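Long-range contacts in McyG protein (Microcystis aeruginosa PCC 7806, PDB 4R0M), which probably activates a carboxylic acid substrate as its adenylate and passes it to a peptidyl carrier domain during microcystin biosynthesis: residues W16-S20 with L171-A177; Y36-D40 with P248-V252. All coordinates share one frame; numbering follows the deposited sequence.

From the N terminus, the chain first meets residues 16-20, which lead into helix 19-27. Strand 33-37 follows and runs into residues 36-40. Contact 1 closes a long loop, with 150 residues between its segments, when residues 171-177 return at the start of strand 176-182. Contact 2 closes a longer one, with 207 residues between, at residues 248-252. The two loops cross: 36-40 lies inside the first, and 248-252 comes after it. Contact 1 ties the N-terminal lead-in to the hairpin of strands 176-182 and 190-195. Contact 2 ties strand 33-37 of the mixed sheet to helix 249-254. Their centres are 32 Å apart.

Contact 1: residues W16-S20 with L171-A177; sequences WRTLS and LDPQDAA
Thr18 and Pro173 bring the two backbones nearest, with Thr18 CA 5.1 Å from Pro173 CA, where the loop into helix 19-27 passes the type I turn from Asp172 to Asp175. No hydrogen bond crosses here. The proline ring carries the packing. Pro173 CG lies 3.7 Å from Trp16 CE3, and the two side chains cross at about a right angle. Pro173 CB rests 3.5 Å from the carbonyl oxygen Arg17 O. The six-membered part of the indole also meets Gln174, with Trp16 CZ3 3.9 Å from Gln174 CG. The Gln174 amide is tilted 65° from the indole plane. His197 stacks on the indole; Pro173 and Gln174 only pack against it.

Thr18 is the N-cap of helix 19-27. Its two branches divide the work. With OG1 set between the backbone N and the carbonyl carbon (chi1 61°), Thr18 OG1 and Ser20 OG share a hydrogen bond of 2.9 Å. The methyl Thr18 CG2 then faces the other segment and sits 3.3 Å from Leu171 O. Strand 176-182, which the turn feeds, leads to the Thr-, Ser- and Gly-rich loop that in this adenylate-forming family binds phosphate. Deeper in, Leu19 CD1 touches Ala177 CB at 3.8 Å, and Leu19 also packs on Trp88 and Phe91 of helix 80-93. The turn carries an Asx turn: Gln174 N donates to Asp172 OD1 at 2.9 Å, from above the carboxylate plane.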
loop_
_atom_site.group_PDB
_atom_site.type_symbol
_atom_site.label_atom_id
_atom_site.label_comp_id
_atom_site.label_asym_id
_atom_site.label_seq_id
_atom_site.Cartn_x
_atom_site.Cartn_y
_atom_site.Cartn_z
ATOM N N TRP A 16 -11.075 -4.453 24.245
ATOM C CA TRP A 16 -10.889 -3.050 24.618
ATOM C C TRP A 16 -9.479 -2.712 25.015
ATOM O O TRP A 16 -9.248 -1.880 25.894
ATOM C CB TRP A 16 -11.887 -2.647 25.699
ATOM C CG TRP A 16 -13.309 -2.623 25.198
ATOM C CD1 TRP A 16 -14.364 -3.437 25.600
ATOM C CD2 TRP A 16 -13.878 -1.745 24.163
ATOM N NE1 TRP A 16 -15.509 -3.127 24.913
ATOM C CE2 TRP A 16 -15.290 -2.123 24.036
ATOM C CE3 TRP A 16 -13.379 -0.723 23.360
ATOM C CZ2 TRP A 16 -16.143 -1.491 23.142
ATOM C CZ3 TRP A 16 -14.249 -0.095 22.462
ATOM C CH2 TRP A 16 -15.598 -0.472 22.357
ATOM N N ARG A 17 -8.521 -3.351 24.352
ATOM C CA ARG A 17 -7.107 -3.064 24.554
ATOM C C ARG A 17 -6.701 -1.765 23.859
ATOM O O ARG A 17 -7.331 -1.349 22.887
ATOM C CB ARG A 17 -6.252 -4.212 24.011
ATOM C CG ARG A 17 -6.180 -5.447 24.894
ATOM C CD ARG A 17 -5.432 -6.563 24.177
ATOM N NE ARG A 17 -4.838 -7.518 25.108
ATOM C CZ ARG A 17 -3.611 -7.419 25.616
ATOM N NH1 ARG A 17 -2.824 -6.401 25.290
ATOM N NH2 ARG A 17 -3.165 -8.344 26.457
ATOM N N THR A 18 -5.657 -1.126 24.377
ATOM C CA THR A 18 -4.993 -0.027 23.682
ATOM C C THR A 18 -3.692 -0.556 23.093
ATOM O O THR A 18 -3.285 -1.683 23.391
ATOM C CB THR A 18 -4.669 1.152 24.621
ATOM O OG1 THR A 18 -3.785 0.711 25.658
ATOM C CG2 THR A 18 -5.940 1.731 25.230
ATOM N N LEU A 19 -3.037 0.256 22.268
ATOM C CA LEU A 19 -1.774 -0.141 21.650
ATOM C C LEU A 19 -0.651 -0.335 22.675
ATOM O O LEU A 19 0.182 -1.227 22.520
ATOM C CB LEU A 19 -1.360 0.855 20.558
ATOM C CG LEU A 19 -2.197 0.835 19.273
ATOM C CD1 LEU A 19 -1.925 2.072 18.431
ATOM C CD2 LEU A 19 -1.949 -0.429 18.462
ATOM N N SER A 20 -0.646 0.490 23.719
ATOM C CA SER A 20 0.351 0.389 24.789
ATOM C C SER A 20 0.287 -0.950 25.532
ATOM O O SER A 20 1.322 -1.559 25.807
ATOM C CB SER A 20 0.228 1.562 25.764
ATOM O OG SER A 20 -1.126 1.875 26.014
ATOM N N LEU A 171 -5.216 5.274 28.230
ATOM C CA LEU A 171 -5.896 5.824 27.062
ATOM C C LEU A 171 -7.233 5.151 26.774
ATOM O O LEU A 171 -7.446 3.985 27.116
ATOM C CB LEU A 171 -4.989 5.730 25.829
ATOM C CG LEU A 171 -3.579 6.323 25.929
ATOM C CD1 LEU A 171 -2.669 5.710 24.874
ATOM C CD2 LEU A 171 -3.601 7.842 25.821
ATOM N N ASP A 172 -8.131 5.906 26.147
ATOM C CA ASP A 172 -9.381 5.369 25.633
ATOM C C ASP A 172 -9.090 4.715 24.283
ATOM O O ASP A 172 -8.559 5.369 23.385
ATOM C CB ASP A 172 -10.404 6.495 25.464
ATOM C CG ASP A 172 -11.827 5.989 25.298
ATOM O OD1 ASP A 172 -12.042 4.947 24.645
ATOM O OD2 ASP A 172 -12.745 6.655 25.821
ATOM N N PRO A 173 -9.425 3.419 24.136
ATOM C CA PRO A 173 -9.239 2.747 22.846
ATOM C C PRO A 173 -10.072 3.361 21.712
ATOM O O PRO A 173 -9.778 3.119 20.535
ATOM C CB PRO A 173 -9.677 1.301 23.125
ATOM C CG PRO A 173 -10.481 1.365 24.380
ATOM C CD PRO A 173 -9.893 2.488 25.177
ATOM N N GLN A 174 -11.086 4.151 22.067
ATOM C CA GLN A 174 -11.923 4.856 21.087
ATOM C C GLN A 174 -11.323 6.197 20.646
ATOM O O GLN A 174 -11.843 6.847 19.737
ATOM C CB GLN A 174 -13.348 5.060 21.622
ATOM C CG GLN A 174 -14.176 3.786 21.762
ATOM C CD GLN A 174 -14.720 3.268 20.438
ATOM O OE1 GLN A 174 -13.968 3.010 19.494
ATOM N NE2 GLN A 174 -16.037 3.100 20.370
ATOM N N ASP A 175 -10.241 6.614 21.296
ATOM C CA ASP A 175 -9.513 7.810 20.887
ATOM C C ASP A 175 -8.646 7.510 19.673
ATOM O O ASP A 175 -8.226 6.368 19.468
ATOM C CB ASP A 175 -8.632 8.335 22.026
ATOM C CG ASP A 175 -9.431 9.017 23.123
ATOM O OD1 ASP A 175 -10.596 9.401 22.884
ATOM O OD2 ASP A 175 -8.883 9.178 24.233
ATOM N N ALA A 176 -8.385 8.543 18.875
ATOM C CA ALA A 176 -7.490 8.445 17.727
ATOM C C ALA A 176 -6.092 8.014 18.163
ATOM O O ALA A 176 -5.549 8.536 19.139
ATOM C CB ALA A 176 -7.427 9.774 16.989
ATOM N N ALA A 177 -5.530 7.054 17.437
ATOM C CA ALA A 177 -4.184 6.558 17.708
ATOM C C ALA A 177 -3.256 6.773 16.513
ATOM O O ALA A 177 -2.039 6.853 16.673
ATOM C CB ALA A 177 -4.231 5.083 18.078
#

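Contact 2: residues Y36-D40 with P248-V252; sequences YIRND and PMELV
The carbonyl oxygen of Ile37 is met by two carbons of the Pro248 ring. Pro248 CD lies 3.1 Å from Ile37 O, and Pro248 CG lies 3.6 Å from it. Leu251 packs against the next two carbonyls. One methyl does the touching: Leu251 CD1 is 3.3 Å from Arg38 O and 3.5 Å from Asn39 O. Leu251 CG stands anti to its own backbone N (chi1 -172°), which sends the branch across to the other segment. Leu251 CD1 also lies 4.3 Å from Ile37 CG2, a loose apolar contact.

Strands 33-37 and 243-246 are parallel neighbours in the mixed sheet of the adenylation domain, joined by a backbone hydrogen bond between Ile37 and His246. The contact forms at the end of strand 33-37 and just past strand 243-246, where one chain leaves as a loop and the other turns into helix 249-254. An alanine in place of Pro248 would remove CG and CD, and would probably open a gap beside the Ile37 carbonyl. On the exposed side, the side chains of Asn39 and Glu250 cross at about a right angle. Their amide and carboxylate planes are 37° apart. Arg38 leaves the contact with CB pointing away; its NE is hydrogen-bonded to Thr42 OG1.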
loop_
_atom_site.group_PDB
_atom_site.type_symbol
_atom_site.label_atom_id
_atom_site.label_comp_id
_atom_site.label_asym_id
_atom_site.label_seq_id
_atom_site.Cartn_x
_atom_site.Cartn_y
_atom_site.Cartn_z
ATOM N N TYR A 36 15.510 -5.935 11.734
ATOM C CA TYR A 36 15.679 -4.951 10.670
ATOM C C TYR A 36 16.758 -5.408 9.701
ATOM O O TYR A 36 17.906 -5.633 10.101
ATOM C CB TYR A 36 16.081 -3.590 11.238
ATOM C CG TYR A 36 15.138 -3.005 12.262
ATOM C CD1 TYR A 36 13.995 -2.307 11.872
ATOM C CD2 TYR A 36 15.407 -3.120 13.627
ATOM C CE1 TYR A 36 13.139 -1.754 12.812
ATOM C CE2 TYR A 36 14.557 -2.572 14.576
ATOM C CZ TYR A 36 13.425 -1.890 14.164
ATOM O OH TYR A 36 12.581 -1.345 15.106
ATOM N N ILE A 37 16.388 -5.550 8.432
ATOM C CA ILE A 37 17.372 -5.776 7.376
ATOM C C ILE A 37 17.837 -4.412 6.875
ATOM O O ILE A 37 17.022 -3.562 6.524
ATOM C CB ILE A 37 16.800 -6.607 6.201
ATOM C CG1 ILE A 37 16.088 -7.875 6.704
ATOM C CG2 ILE A 37 17.889 -6.941 5.185
ATOM C CD1 ILE A 37 16.961 -8.874 7.438
ATOM N N ARG A 38 19.148 -4.198 6.868
ATOM C CA ARG A 38 19.715 -2.953 6.358
ATOM C C ARG A 38 19.947 -3.046 4.851
ATOM O O ARG A 38 19.820 -4.126 4.269
ATOM C CB ARG A 38 21.011 -2.613 7.099
ATOM C CG ARG A 38 20.775 -1.970 8.455
ATOM C CD ARG A 38 22.052 -1.818 9.266
ATOM N NE ARG A 38 22.521 -3.096 9.801
ATOM C CZ ARG A 38 22.998 -3.272 11.031
ATOM N NH1 ARG A 38 23.057 -2.257 11.884
ATOM N NH2 ARG A 38 23.402 -4.474 11.418
ATOM N N ASN A 39 20.276 -1.914 4.228
ATOM C CA ASN A 39 20.537 -1.859 2.784
ATOM C C ASN A 39 21.679 -2.765 2.323
ATOM O O ASN A 39 21.625 -3.322 1.225
ATOM C CB ASN A 39 20.781 -0.419 2.328
ATOM C CG ASN A 39 19.493 0.358 2.132
ATOM O OD1 ASN A 39 18.744 0.118 1.182
ATOM N ND2 ASN A 39 19.235 1.306 3.028
ATOM N N ASP A 40 22.698 -2.918 3.168
ATOM C CA ASP A 40 23.825 -3.809 2.879
ATOM C C ASP A 40 23.545 -5.265 3.270
ATOM O O ASP A 40 24.465 -6.083 3.352
ATOM C CB ASP A 40 25.113 -3.297 3.545
ATOM C CG ASP A 40 25.000 -3.180 5.061
ATOM O OD1 ASP A 40 23.928 -3.490 5.627
ATOM O OD2 ASP A 40 25.996 -2.769 5.691
ATOM N N PRO A 248 14.004 -2.772 3.547
ATOM C CA PRO A 248 13.758 -1.590 2.711
ATOM C C PRO A 248 13.367 -2.007 1.293
ATOM O O PRO A 248 13.954 -2.943 0.742
ATOM C CB PRO A 248 15.111 -0.860 2.704
ATOM C CG PRO A 248 15.922 -1.486 3.794
ATOM C CD PRO A 248 15.428 -2.895 3.908
HETATM N N MSE A 249 12.377 -1.321 0.724
HETATM C CA MSE A 249 11.792 -1.697 -0.569
HETATM C C MSE A 249 12.814 -1.756 -1.671
HETATM O O MSE A 249 12.789 -2.674 -2.492
HETATM C CB MSE A 249 10.675 -0.722 -0.942
HETATM C CG MSE A 249 9.884 -1.226 -2.148
HETATM SE SE MSE A 249 8.347 -0.059 -2.544
HETATM C CE MSE A 249 9.276 1.674 -2.685
ATOM N N GLU A 250 13.725 -0.785 -1.692
ATOM C CA GLU A 250 14.735 -0.689 -2.746
ATOM C C GLU A 250 15.646 -1.921 -2.833
ATOM O O GLU A 250 16.112 -2.271 -3.916
ATOM C CB GLU A 250 15.554 0.607 -2.621
ATOM C CG GLU A 250 16.397 0.733 -1.354
ATOM C CD GLU A 250 15.693 1.452 -0.212
ATOM O OE1 GLU A 250 16.397 2.139 0.561
ATOM O OE2 GLU A 250 14.452 1.338 -0.074
ATOM N N LEU A 251 15.881 -2.581 -1.699
ATOM C CA LEU A 251 16.697 -3.796 -1.665
ATOM C C LEU A 251 16.066 -4.925 -2.485
ATOM O O LEU A 251 16.763 -5.628 -3.218
ATOM C CB LEU A 251 16.946 -4.245 -0.220
ATOM C CG LEU A 251 17.933 -5.395 0.022
ATOM C CD1 LEU A 251 18.701 -5.177 1.317
ATOM C CD2 LEU A 251 17.245 -6.755 0.029
ATOM N N VAL A 252 14.753 -5.095 -2.351
ATOM C CA VAL A 252 14.027 -6.104 -3.122
ATOM C C VAL A 252 13.811 -5.660 -4.577
ATOM O O VAL A 252 13.798 -6.490 -5.479
ATOM C CB VAL A 252 12.686 -6.487 -2.458
ATOM C CG1 VAL A 252 11.960 -7.558 -3.264
ATOM C CG2 VAL A 252 12.913 -6.975 -1.034
#